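Local structure of Alp7A (Bacillus subtilis, 5EC0) at residues Glu201-Tyr206 against Asn354-Glu359; Asp218-Leu223 against Ala308-Thr313; Glu180-Arg185 against Lys228-Arg233; Asn90-His95 against Thr127-Trp132. The protein binds adenine nucleotide as a bacterial actin-like protein and probably polymerises into filaments that segregate plasmids. All blocks are in the same frame, centred on the assembly; numbering follows the deposited sequence.

Interaction 1 of 4, residues Glu201-Tyr206 against Asn354-Glu359; sequences EQFKNY and NHIVAE
Ile356 meets Gln202 and Phe203 through its longer branch. Its CD1 lies 3.8 Å from Gln202 OE1, and its CG1 comes to 4.2 Å from Phe203 CZ. The methylene carbon approaches the phenyl ring at the edge, near its plane, so that the far corner of the ring, and not a face, touches the isoleucine. The contact is apolar packing topped by an amide oxygen that rests against a methyl group, and it is small, burying 117 Å² in all.

One face of the ring is covered by the preceding residue: Gln202 CG sits 3.4 Å above the phenyl plane of Phe203, over its centre. That position follows from the first torsion of Gln202, which sets CG between the backbone N and the carbonyl carbon (chi1 64°); from there the chain runs out extended toward Ile356. The amide end is held by NE2, which donates to the carbonyl oxygen of Tyr199, while OE1 is turned to the isoleucine. Phe203 itself begins a type I turn that ends at Tyr206. In the same loop Lys204 NZ and Glu201 OE1 form a salt bridge of 3.0 Å, Glu201 OE1 accepting on its syn lone pair.

Strand 322-327 lies beneath both partners. Phe203 and Ile356 each rest on Leu325, and the backbone of Ile356 is hydrogen-bonded to Tyr324 and Tyr326 as part of edge strand 355-357. The loop leading into strand 207-213 thus packs over one face of the five-stranded sheet, while Val357 contacts helix 335-346.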
loop_
_atom_site.group_PDB
_atom_site.type_symbol
_atom_site.label_atom_id
_atom_site.label_comp_id
_atom_site.label_asym_id
_atom_site.label_seq_id
_atom_site.Cartn_x
_atom_site.Cartn_y
_atom_site.Cartn_z
ATOM N N GLU A 201 18.025 6.407 -15.430
ATOM C CA GLU A 201 19.340 6.948 -15.791
ATOM C C GLU A 201 19.566 8.332 -15.218
ATOM O O GLU A 201 20.710 8.742 -15.025
ATOM C CB GLU A 201 19.533 6.998 -17.314
ATOM C CG GLU A 201 19.569 5.626 -17.988
ATOM C CD GLU A 201 20.794 4.805 -17.598
ATOM O OE1 GLU A 201 21.916 5.364 -17.588
ATOM O OE2 GLU A 201 20.629 3.601 -17.302
ATOM N N GLN A 202 18.479 9.055 -14.948
ATOM C CA GLN A 202 18.594 10.403 -14.405
ATOM C C GLN A 202 19.110 10.351 -12.965
ATOM O O GLN A 202 19.548 11.373 -12.426
ATOM C CB GLN A 202 17.249 11.138 -14.467
ATOM C CG GLN A 202 16.137 10.498 -13.604
ATOM C CD GLN A 202 14.775 11.138 -13.871
ATOM O OE1 GLN A 202 14.600 12.340 -13.675
ATOM N NE2 GLN A 202 13.818 10.342 -14.347
ATOM N N PHE A 203 19.059 9.163 -12.353
ATOM C CA PHE A 203 19.542 8.981 -10.979
ATOM C C PHE A 203 20.897 8.251 -10.932
ATOM O O PHE A 203 21.390 7.908 -9.858
ATOM C CB PHE A 203 18.501 8.217 -10.136
ATOM C CG PHE A 203 17.114 8.809 -10.212
ATOM C CD1 PHE A 203 16.847 10.060 -9.663
ATOM C CD2 PHE A 203 16.076 8.119 -10.845
ATOM C CE1 PHE A 203 15.567 10.630 -9.741
ATOM C CE2 PHE A 203 14.792 8.665 -10.911
ATOM C CZ PHE A 203 14.539 9.924 -10.359
ATOM N N LYS A 204 21.488 8.017 -12.099
ATOM C CA LYS A 204 22.781 7.331 -12.192
ATOM C C LYS A 204 23.880 8.018 -11.379
ATOM O O LYS A 204 24.702 7.352 -10.759
ATOM C CB LYS A 204 23.211 7.229 -13.662
ATOM C CG LYS A 204 24.567 6.575 -13.894
ATOM C CD LYS A 204 24.790 6.240 -15.372
ATOM C CE LYS A 204 24.384 4.797 -15.683
ATOM N NZ LYS A 204 24.663 4.401 -17.096
ATOM N N ASN A 205 23.887 9.348 -11.376
ATOM C CA ASN A 205 24.946 10.090 -10.700
ATOM C C ASN A 205 24.489 10.953 -9.534
ATOM O O ASN A 205 25.147 11.922 -9.201
ATOM C CB ASN A 205 25.674 10.994 -11.699
ATOM C CG ASN A 205 26.233 10.232 -12.866
ATOM O OD1 ASN A 205 26.912 9.218 -12.694
ATOM N ND2 ASN A 205 25.932 10.698 -14.068
ATOM N N TYR A 206 23.364 10.633 -8.915
ATOM C CA TYR A 206 22.917 11.446 -7.797
ATOM C C TYR A 206 22.446 10.538 -6.673
ATOM O O TYR A 206 21.743 9.548 -6.912
ATOM C CB TYR A 206 21.799 12.414 -8.230
ATOM C CG TYR A 206 22.192 13.396 -9.326
ATOM C CD1 TYR A 206 22.127 13.037 -10.668
ATOM C CD2 TYR A 206 22.617 14.686 -9.018
ATOM C CE1 TYR A 206 22.495 13.930 -11.675
ATOM C CE2 TYR A 206 22.983 15.580 -10.012
ATOM C CZ TYR A 206 22.912 15.200 -11.338
ATOM O OH TYR A 206 23.266 16.095 -12.329
ATOM N N ASN A 354 15.299 17.963 -10.148
ATOM C CA ASN A 354 15.677 17.356 -8.865
ATOM C C ASN A 354 14.522 16.945 -7.960
ATOM O O ASN A 354 14.742 16.246 -6.972
ATOM C CB ASN A 354 16.586 18.300 -8.075
ATOM C CG ASN A 354 17.928 18.514 -8.745
ATOM O OD1 ASN A 354 18.171 18.020 -9.847
ATOM N ND2 ASN A 354 18.803 19.260 -8.083
ATOM N N HIS A 355 13.300 17.386 -8.257
ATOM C CA HIS A 355 12.183 16.988 -7.419
ATOM C C HIS A 355 11.134 16.290 -8.272
ATOM O O HIS A 355 10.295 16.930 -8.903
ATOM C CB HIS A 355 11.629 18.200 -6.656
ATOM C CG HIS A 355 12.603 18.773 -5.663
ATOM N ND1 HIS A 355 12.637 18.383 -4.338
ATOM C CD2 HIS A 355 13.591 19.690 -5.811
ATOM C CE1 HIS A 355 13.599 19.046 -3.711
ATOM N NE2 HIS A 355 14.190 19.844 -4.582
ATOM N N ILE A 356 11.231 14.958 -8.292
ATOM C CA ILE A 356 10.450 14.093 -9.174
ATOM C C ILE A 356 9.343 13.340 -8.423
ATOM O O ILE A 356 9.588 12.691 -7.406
ATOM C CB ILE A 356 11.352 13.038 -9.889
ATOM C CG1 ILE A 356 12.654 13.662 -10.419
ATOM C CG2 ILE A 356 10.576 12.316 -10.980
ATOM C CD1 ILE A 356 12.458 14.689 -11.523
ATOM N N VAL A 357 8.118 13.451 -8.915
ATOM C CA VAL A 357 7.026 12.659 -8.383
ATOM C C VAL A 357 6.943 11.420 -9.260
ATOM O O VAL A 357 6.856 11.535 -10.483
ATOM C CB VAL A 357 5.680 13.430 -8.379
ATOM C CG1 VAL A 357 4.541 12.546 -7.808
ATOM C CG2 VAL A 357 5.811 14.745 -7.593
ATOM N N ALA A 358 7.028 10.243 -8.644
ATOM C CA ALA A 358 6.894 8.982 -9.387
ATOM C C ALA A 358 5.520 8.844 -10.035
ATOM O O ALA A 358 4.503 9.192 -9.432
ATOM C CB ALA A 358 7.137 7.798 -8.474
ATOM N N GLU A 359 5.499 8.352 -11.271
ATOM C CA GLU A 359 4.272 7.831 -11.852
ATOM C C GLU A 359 3.982 6.528 -11.116
ATOM O O GLU A 359 4.916 5.848 -10.695
ATOM C CB GLU A 359 4.423 7.616 -13.355
ATOM C CG GLU A 359 3.882 8.769 -14.193
ATOM C CD GLU A 359 4.833 9.184 -15.305
ATOM O OE1 GLU A 359 6.023 8.797 -15.247
ATOM O OE2 GLU A 359 4.393 9.901 -16.232
#

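Interaction 2 of 4, residues Asp218-Leu223 against Ala308-Thr313; sequences DDLVLL and AQAENT
Strand 218-223 packs against the last turns of helix 292-313 in the nucleotide-binding fold of the actin ATPase clan; the strand and the helical segment 308-313 cross at -38° with their axes 9.9 Å apart. Leu220 carries most of the contact. Its CD2 methyl lies against Ala310, 3.7 Å from Ala310 CB and equally near its CA, so the small residue lets the leucine approach the helix backbone. The other branch, CD1, reaches Thr313 OG1 at 4.1 Å, and the leucine therefore spans one turn of the helix with its two methyls.

Thr313 OG1 stands beside its own backbone N (chi1 -76°) and donates to Gln309 O over 2.8 Å, arriving from 50° out of the carbonyl plane. An alanine in its place would keep the helix backbone but is likely to leave Gln309 O without its hydroxyl donor, with weak backbone bonds remaining, and to open a gap beside Leu220 CD1.

At the strand's beginning Asp218 OD2 and Gln309 OE1 lie 4.3 Å apart, two oxygens that do not bond to each other. Lys306 NZ joins them, making a salt bridge with the aspartate and a hydrogen bond with the glutamine. Buried apolar packing thus gives way, toward the nucleotide end of the strand, to a lysine shared by two acceptors, whose positive charge would probably offset the closeness of their oxygens.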
loop_
_atom_site.group_PDB
_atom_site.type_symbol
_atom_site.label_atom_id
_atom_site.label_comp_id
_atom_site.label_asym_id
_atom_site.label_seq_id
_atom_site.Cartn_x
_atom_site.Cartn_y
_atom_site.Cartn_z
ATOM N N ASP A 218 5.336 9.249 7.012
ATOM C CA ASP A 218 6.186 9.651 5.898
ATOM C C ASP A 218 7.571 9.028 6.061
ATOM O O ASP A 218 8.299 9.358 6.991
ATOM C CB ASP A 218 6.266 11.175 5.813
ATOM C CG ASP A 218 4.911 11.799 5.565
ATOM O OD1 ASP A 218 4.331 11.553 4.486
ATOM O OD2 ASP A 218 4.411 12.521 6.451
ATOM N N ASP A 219 7.916 8.113 5.163
ATOM C CA ASP A 219 9.145 7.331 5.300
ATOM C C ASP A 219 10.164 7.692 4.225
ATOM O O ASP A 219 9.837 7.765 3.037
ATOM C CB ASP A 219 8.833 5.835 5.245
ATOM C CG ASP A 219 7.643 5.453 6.117
ATOM O OD1 ASP A 219 7.839 5.225 7.325
ATOM O OD2 ASP A 219 6.511 5.392 5.592
ATOM N N LEU A 220 11.401 7.920 4.647
ATOM C CA LEU A 220 12.432 8.354 3.719
ATOM C C LEU A 220 13.620 7.406 3.717
ATOM O O LEU A 220 14.067 6.943 4.776
ATOM C CB LEU A 220 12.890 9.774 4.061
ATOM C CG LEU A 220 11.793 10.848 4.045
ATOM C CD1 LEU A 220 11.249 11.089 5.436
ATOM C CD2 LEU A 220 12.329 12.141 3.466
ATOM N N VAL A 221 14.118 7.110 2.519
ATOM C CA VAL A 221 15.292 6.261 2.355
ATOM C C VAL A 221 16.375 6.978 1.545
ATOM O O VAL A 221 16.087 7.555 0.498
ATOM C CB VAL A 221 14.942 4.950 1.651
ATOM C CG1 VAL A 221 16.053 3.935 1.868
ATOM C CG2 VAL A 221 13.625 4.417 2.171
ATOM N N LEU A 222 17.615 6.951 2.019
ATOM C CA LEU A 222 18.705 7.583 1.268
ATOM C C LEU A 222 19.403 6.537 0.391
ATOM O O LEU A 222 20.053 5.621 0.899
ATOM C CB LEU A 222 19.691 8.274 2.216
ATOM C CG LEU A 222 20.849 9.078 1.600
ATOM C CD1 LEU A 222 20.295 10.155 0.686
ATOM C CD2 LEU A 222 21.729 9.705 2.691
ATOM N N LEU A 223 19.230 6.656 -0.926
ATOM C CA LEU A 223 19.841 5.725 -1.874
ATOM C C LEU A 223 21.060 6.339 -2.548
ATOM O O LEU A 223 20.945 7.348 -3.248
ATOM C CB LEU A 223 18.838 5.287 -2.947
ATOM C CG LEU A 223 17.474 4.775 -2.463
ATOM C CD1 LEU A 223 16.593 4.401 -3.634
ATOM C CD2 LEU A 223 17.614 3.600 -1.527
ATOM N N ALA A 308 10.209 20.505 3.481
ATOM C CA ALA A 308 11.149 20.927 4.519
ATOM C C ALA A 308 11.624 19.746 5.360
ATOM O O ALA A 308 12.790 19.690 5.739
ATOM C CB ALA A 308 10.518 21.996 5.416
ATOM N N GLN A 309 10.722 18.809 5.651
ATOM C CA GLN A 309 11.096 17.600 6.376
ATOM C C GLN A 309 12.131 16.798 5.588
ATOM O O GLN A 309 13.155 16.393 6.129
ATOM C CB GLN A 309 9.871 16.722 6.653
ATOM C CG GLN A 309 9.114 17.020 7.940
ATOM C CD GLN A 309 7.893 16.106 8.123
ATOM O OE1 GLN A 309 7.660 15.175 7.333
ATOM N NE2 GLN A 309 7.111 16.369 9.167
ATOM N N ALA A 310 11.854 16.580 4.305
ATOM C CA ALA A 310 12.718 15.772 3.454
ATOM C C ALA A 310 14.086 16.413 3.312
ATOM O O ALA A 310 15.118 15.739 3.383
ATOM C CB ALA A 310 12.087 15.577 2.085
ATOM N N GLU A 311 14.080 17.724 3.109
ATOM C CA GLU A 311 15.306 18.497 3.003
ATOM C C GLU A 311 16.148 18.343 4.273
ATOM O O GLU A 311 17.370 18.219 4.206
ATOM C CB GLU A 311 14.978 19.974 2.740
ATOM C CG GLU A 311 16.197 20.867 2.487
ATOM C CD GLU A 311 15.812 22.299 2.146
ATOM O OE1 GLU A 311 14.719 22.498 1.572
ATOM O OE2 GLU A 311 16.601 23.222 2.449
ATOM N N ASN A 312 15.487 18.332 5.428
ATOM C CA ASN A 312 16.194 18.327 6.715
ATOM C C ASN A 312 16.488 16.937 7.267
ATOM O O ASN A 312 17.232 16.791 8.234
ATOM C CB ASN A 312 15.394 19.104 7.758
ATOM C CG ASN A 312 15.290 20.574 7.434
ATOM O OD1 ASN A 312 16.205 21.159 6.849
ATOM N ND2 ASN A 312 14.173 21.188 7.820
ATOM N N THR A 313 15.884 15.923 6.661
ATOM C CA THR A 313 16.020 14.560 7.151
ATOM C C THR A 313 17.414 14.044 6.870
ATOM O O THR A 313 18.047 13.431 7.720
ATOM C CB THR A 313 14.984 13.627 6.504
ATOM O OG1 THR A 313 13.703 13.862 7.100
ATOM C CG2 THR A 313 15.368 12.170 6.708
#

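Interaction 3 of 4, residues Glu180-Arg185 against Lys228-Arg233; sequences ESEVAR and KPPKSR
Two loops of the actin-like fold meet here: a type I turn from Glu182 to Arg185, between strand 166-179 and helix 185-189, and the Pro229-Pro230 segment that leads toward strand 236-239. Together they bury 167 Å².

The ionic part lies within the turn. Arg185 NE donates to Glu182 OE2 at 2.6 Å in a salt bridge, meeting the oxygen from 41° out of the carboxylate plane, and NH2 adds a weak bond to the same atom. Glu182 reaches that position by a bend at chi2 (-86°), which folds the carboxylate back toward the arginine. Arg185 NH1 donates to Leu227 O, so bonds at NE and NH1 restrict the rotation of the guanidinium.

Packing makes up the contact between the loops. Pro229 N sits over one face of the guanidinium, 3.6 Å above its plane and offset toward the rim, the side chains crossing obliquely. Arg185 NH2 touches Pro229 CG at 3.7 Å, while NH1 comes obliquely to the carbonyl carbon of Lys228. A leucine in place of Arg185 would probably leave Glu182 without its charged mate and Leu227 O without the donor that ties the two loops together.

Pro230 uses its ring carbons against Glu182, and the two side chains cross at about a right angle. Its other neighbours include Val221 and Phe236, in adjacent strands of the sheet. Glu182 CG lies 3.8 Å from both CG and CD of Pro230.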
loop_
_atom_site.group_PDB
_atom_site.type_symbol
_atom_site.label_atom_id
_atom_site.label_comp_id
_atom_site.label_asym_id
_atom_site.label_seq_id
_atom_site.Cartn_x
_atom_site.Cartn_y
_atom_site.Cartn_z
ATOM N N GLU A 180 9.456 -1.801 3.129
ATOM C CA GLU A 180 8.661 -0.717 2.528
ATOM C C GLU A 180 9.514 0.517 2.224
ATOM O O GLU A 180 10.484 0.796 2.937
ATOM C CB GLU A 180 7.504 -0.299 3.446
ATOM C CG GLU A 180 6.200 -0.994 3.165
ATOM C CD GLU A 180 5.071 -0.525 4.074
ATOM O OE1 GLU A 180 4.847 0.698 4.185
ATOM O OE2 GLU A 180 4.414 -1.391 4.683
ATOM N N SER A 181 9.134 1.234 1.165
ATOM C CA SER A 181 9.785 2.472 0.712
ATOM C C SER A 181 11.121 2.199 0.022
ATOM O O SER A 181 11.363 2.680 -1.088
ATOM C CB SER A 181 9.974 3.450 1.882
ATOM O OG SER A 181 8.805 3.501 2.678
ATOM N N GLU A 182 11.993 1.440 0.678
ATOM C CA GLU A 182 13.249 1.049 0.050
ATOM C C GLU A 182 12.981 0.148 -1.141
ATOM O O GLU A 182 13.573 0.360 -2.200
ATOM C CB GLU A 182 14.185 0.355 1.052
ATOM C CG GLU A 182 15.553 -0.059 0.488
ATOM C CD GLU A 182 15.536 -1.425 -0.189
ATOM O OE1 GLU A 182 14.623 -2.227 0.094
ATOM O OE2 GLU A 182 16.434 -1.703 -1.011
ATOM N N VAL A 183 12.095 -0.845 -0.988
ATOM C CA VAL A 183 11.882 -1.838 -2.057
ATOM C C VAL A 183 11.316 -1.203 -3.340
ATOM O O VAL A 183 11.462 -1.744 -4.438
ATOM C CB VAL A 183 10.929 -3.004 -1.599
ATOM C CG1 VAL A 183 9.478 -2.545 -1.517
ATOM C CG2 VAL A 183 11.039 -4.196 -2.544
ATOM N N ALA A 184 10.686 -0.044 -3.199
ATOM C CA ALA A 184 10.105 0.641 -4.336
ATOM C C ALA A 184 11.153 1.023 -5.376
ATOM O O ALA A 184 10.810 1.301 -6.523
ATOM C CB ALA A 184 9.349 1.885 -3.878
ATOM N N ARG A 185 12.421 1.040 -4.984
ATOM C CA ARG A 185 13.451 1.459 -5.919
ATOM C C ARG A 185 13.500 0.464 -7.070
ATOM O O ARG A 185 13.911 0.823 -8.157
ATOM C CB ARG A 185 14.827 1.612 -5.234
ATOM C CG ARG A 185 15.496 0.291 -4.839
ATOM C CD ARG A 185 16.622 0.457 -3.818
ATOM N NE ARG A 185 17.096 -0.860 -3.395
ATOM C CZ ARG A 185 18.095 -1.549 -3.954
ATOM N NH1 ARG A 185 18.792 -1.051 -4.970
ATOM N NH2 ARG A 185 18.404 -2.749 -3.479
ATOM N N LYS A 228 21.210 2.466 -5.509
ATOM C CA LYS A 228 21.865 1.326 -4.880
ATOM C C LYS A 228 21.301 1.134 -3.478
ATOM O O LYS A 228 20.606 2.015 -2.979
ATOM C CB LYS A 228 23.391 1.547 -4.854
ATOM C CG LYS A 228 24.021 1.490 -6.242
ATOM C CD LYS A 228 25.474 1.917 -6.252
ATOM C CE LYS A 228 26.050 1.850 -7.666
ATOM N NZ LYS A 228 25.763 0.526 -8.297
ATOM N N PRO A 229 21.578 -0.021 -2.840
ATOM C CA PRO A 229 20.995 -0.216 -1.510
ATOM C C PRO A 229 21.493 0.826 -0.506
ATOM O O PRO A 229 22.604 1.334 -0.646
ATOM C CB PRO A 229 21.469 -1.625 -1.113
ATOM C CG PRO A 229 21.855 -2.288 -2.377
ATOM C CD PRO A 229 22.350 -1.200 -3.282
ATOM N N PRO A 230 20.667 1.148 0.496
ATOM C CA PRO A 230 21.066 2.071 1.566
ATOM C C PRO A 230 22.343 1.585 2.227
ATOM O O PRO A 230 22.534 0.377 2.322
ATOM C CB PRO A 230 19.883 2.023 2.539
ATOM C CG PRO A 230 18.723 1.565 1.695
ATOM C CD PRO A 230 19.296 0.638 0.678
ATOM N N LYS A 231 23.200 2.502 2.665
ATOM C CA LYS A 231 24.494 2.123 3.244
ATOM C C LYS A 231 24.354 1.561 4.656
ATOM O O LYS A 231 25.035 0.602 5.020
ATOM C CB LYS A 231 25.449 3.319 3.253
ATOM C CG LYS A 231 25.871 3.814 1.873
ATOM C CD LYS A 231 27.029 2.992 1.312
ATOM C CE LYS A 231 27.508 3.508 -0.058
ATOM N NZ LYS A 231 28.352 4.752 -0.000
ATOM N N SER A 232 23.484 2.168 5.455
ATOM C CA SER A 232 23.261 1.704 6.823
ATOM C C SER A 232 21.860 2.025 7.343
ATOM O O SER A 232 21.025 2.613 6.655
ATOM C CB SER A 232 24.284 2.321 7.770
ATOM O OG SER A 232 23.999 3.693 7.985
ATOM N N ARG A 233 21.638 1.654 8.591
ATOM C CA ARG A 233 20.388 1.885 9.285
ATOM C C ARG A 233 19.990 3.363 9.350
ATOM O O ARG A 233 18.799 3.699 9.395
ATOM C CB ARG A 233 20.500 1.303 10.689
ATOM C CG ARG A 233 19.443 1.762 11.624
ATOM C CD ARG A 233 19.767 1.328 13.017
ATOM N NE ARG A 233 18.554 1.100 13.784
ATOM C CZ ARG A 233 17.932 -0.068 13.842
ATOM N NH1 ARG A 233 18.417 -1.114 13.179
ATOM N NH2 ARG A 233 16.834 -0.185 14.568
#

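Interaction 4 of 4, residues Asn90-His95 against Thr127-Trp132; sequences NKVESH and TMLPIW
Lys91 meets Leu129 and Pro130 with the first part of its side chain. Its CB lies 3.8 Å from Leu129 CD2. The next carbon, CG, passes to Pro130, approaching the ring at CD (4.0 Å) and slightly less closely at CG. There the chain bends (chi2 -76°) and then runs extended through CD and CE, carrying the charged end away from the proline; NZ donates to Phe10 O, and the side chain also touches Asn12, an ADP-binding residue.

Leu129 closes strand 119-129, and Pro130 is the N-cap residue of helix 131-134, so the lysine packs across a strand-to-helix junction near the nucleotide cleft of this actin-like fold. The segment that carries Lys91 is shaped by an Asx turn: Asn90 OD1 accepts from Val92 N at 3.0 Å, in the carbonyl plane, with a weak bond from Glu93 N.

Val92 follows with CG2 against Leu129 CD1, 4.0 Å away, the two side chains crossing at about a right angle. Pro130 CG in turn lies over one face of the Trp132 ring, 3.4 Å above its plane and offset toward the rim.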
loop_
_atom_site.group_PDB
_atom_site.type_symbol
_atom_site.label_atom_id
_atom_site.label_comp_id
_atom_site.label_asym_id
_atom_site.label_seq_id
_atom_site.Cartn_x
_atom_site.Cartn_y
_atom_site.Cartn_z
ATOM N N ASN A 90 1.072 -3.263 15.036
ATOM C CA ASN A 90 2.253 -4.081 14.791
ATOM C C ASN A 90 1.916 -5.143 13.746
ATOM O O ASN A 90 1.158 -6.079 14.014
ATOM C CB ASN A 90 2.746 -4.715 16.100
ATOM C CG ASN A 90 4.080 -5.430 15.945
ATOM O OD1 ASN A 90 4.352 -6.053 14.917
ATOM N ND2 ASN A 90 4.918 -5.349 16.975
ATOM N N LYS A 91 2.477 -4.988 12.552
ATOM C CA LYS A 91 2.078 -5.803 11.412
ATOM C C LYS A 91 2.383 -7.287 11.617
ATOM O O LYS A 91 1.743 -8.151 11.004
ATOM C CB LYS A 91 2.770 -5.301 10.141
ATOM C CG LYS A 91 2.488 -3.838 9.807
ATOM C CD LYS A 91 1.092 -3.660 9.223
ATOM C CE LYS A 91 0.871 -2.237 8.727
ATOM N NZ LYS A 91 -0.561 -2.004 8.382
ATOM N N VAL A 92 3.353 -7.574 12.489
ATOM C CA VAL A 92 3.806 -8.943 12.708
ATOM C C VAL A 92 2.925 -9.688 13.706
ATOM O O VAL A 92 2.503 -10.810 13.447
ATOM C CB VAL A 92 5.268 -8.982 13.201
ATOM C CG1 VAL A 92 5.706 -10.417 13.461
ATOM C CG2 VAL A 92 6.186 -8.327 12.188
ATOM N N GLU A 93 2.638 -9.058 14.841
ATOM C CA GLU A 93 1.937 -9.747 15.922
ATOM C C GLU A 93 0.409 -9.592 15.867
ATOM O O GLU A 93 -0.319 -10.328 16.530
ATOM C CB GLU A 93 2.486 -9.258 17.259
ATOM C CG GLU A 93 3.964 -9.596 17.427
ATOM C CD GLU A 93 4.584 -8.911 18.621
ATOM O OE1 GLU A 93 4.058 -7.851 19.020
ATOM O OE2 GLU A 93 5.585 -9.431 19.169
ATOM N N SER A 94 -0.069 -8.650 15.065
ATOM C CA SER A 94 -1.497 -8.463 14.854
ATOM C C SER A 94 -2.060 -9.448 13.835
ATOM O O SER A 94 -1.425 -9.735 12.826
ATOM C CB SER A 94 -1.787 -7.044 14.386
ATOM O OG SER A 94 -3.097 -6.958 13.873
ATOM N N HIS A 95 -3.265 -9.939 14.102
ATOM C CA HIS A 95 -3.934 -10.895 13.228
ATOM C C HIS A 95 -4.563 -10.230 12.006
ATOM O O HIS A 95 -4.893 -10.898 11.021
ATOM C CB HIS A 95 -5.010 -11.642 14.014
ATOM C CG HIS A 95 -6.035 -10.737 14.620
ATOM N ND1 HIS A 95 -5.927 -10.246 15.904
ATOM C CD2 HIS A 95 -7.174 -10.212 14.108
ATOM C CE1 HIS A 95 -6.965 -9.469 16.162
ATOM N NE2 HIS A 95 -7.734 -9.429 15.089
ATOM N N THR A 127 5.580 -9.876 0.876
ATOM C CA THR A 127 5.043 -8.650 1.443
ATOM C C THR A 127 6.227 -7.808 1.946
ATOM O O THR A 127 7.366 -7.971 1.465
ATOM C CB THR A 127 3.985 -8.939 2.557
ATOM O OG1 THR A 127 3.388 -7.710 2.977
ATOM C CG2 THR A 127 4.585 -9.679 3.776
ATOM N N MET A 128 5.976 -6.892 2.872
ATOM C CA MET A 128 7.034 -6.001 3.341
ATOM C C MET A 128 6.640 -5.403 4.687
ATOM O O MET A 128 5.500 -5.556 5.118
ATOM C CB MET A 128 7.319 -4.897 2.302
ATOM C CG MET A 128 6.067 -4.368 1.629
ATOM S SD MET A 128 6.308 -3.253 0.226
ATOM C CE MET A 128 4.631 -3.166 -0.374
ATOM N N LEU A 129 7.585 -4.740 5.351
ATOM C CA LEU A 129 7.319 -4.076 6.634
ATOM C C LEU A 129 7.654 -2.583 6.583
ATOM O O LEU A 129 8.634 -2.188 5.954
ATOM C CB LEU A 129 8.120 -4.727 7.761
ATOM C CG LEU A 129 7.628 -6.079 8.273
ATOM C CD1 LEU A 129 8.509 -6.516 9.423
ATOM C CD2 LEU A 129 6.172 -5.972 8.700
ATOM N N PRO A 130 6.858 -1.760 7.268
ATOM C CA PRO A 130 7.121 -0.311 7.342
ATOM C C PRO A 130 8.378 0.016 8.155
ATOM O O PRO A 130 8.712 -0.686 9.111
ATOM C CB PRO A 130 5.863 0.252 8.025
ATOM C CG PRO A 130 5.314 -0.901 8.855
ATOM C CD PRO A 130 5.685 -2.169 8.073
ATOM N N ILE A 131 9.062 1.089 7.771
ATOM C CA ILE A 131 10.304 1.476 8.421
ATOM C C ILE A 131 10.092 1.816 9.892
ATOM O O ILE A 131 10.955 1.528 10.732
ATOM C CB ILE A 131 10.975 2.651 7.658
ATOM C CG1 ILE A 131 11.440 2.154 6.291
ATOM C CG2 ILE A 131 12.174 3.233 8.430
ATOM C CD1 ILE A 131 11.886 3.249 5.363
ATOM N N TRP A 132 8.941 2.386 10.229
ATOM C CA TRP A 132 8.725 2.790 11.611
ATOM C C TRP A 132 8.687 1.545 12.500
ATOM O O TRP A 132 9.077 1.590 13.663
ATOM C CB TRP A 132 7.437 3.613 11.770
ATOM C CG TRP A 132 6.150 2.844 11.531
ATOM C CD1 TRP A 132 5.379 2.867 10.398
ATOM C CD2 TRP A 132 5.481 1.959 12.451
ATOM N NE1 TRP A 132 4.280 2.060 10.558
ATOM C CE2 TRP A 132 4.321 1.490 11.796
ATOM C CE3 TRP A 132 5.754 1.527 13.755
ATOM C CZ2 TRP A 132 3.432 0.599 12.410
ATOM C CZ3 TRP A 132 4.872 0.633 14.359
ATOM C CH2 TRP A 132 3.723 0.182 13.685
#

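In the fold
Interactions 2, 3 and 4 touch one another pairwise; interaction 1 touches none of them, though its nearest atoms come within about 4 Å of interaction 2, and its centre is 29 Å from that of interaction 4. Interactions 2 and 3 are centred 12 Å apart and touch where Val221 CG1 meets Pro230 CG at 3.6 Å. Interaction 3 joins interaction 4 through Glu180 N and Leu129 O, a probable hydrogen bond of 3.0 Å, and Ile131 packs on Val221 of interaction 2. Interactions 1 and 2 reach the same sheet, interaction 2 nested inside the loop closed by interaction 1. Bound ADP lies about 7 Å from the Lys91 side chain and 8 Å from that of Asp218; magnesium is about 7 Å from Pro130's.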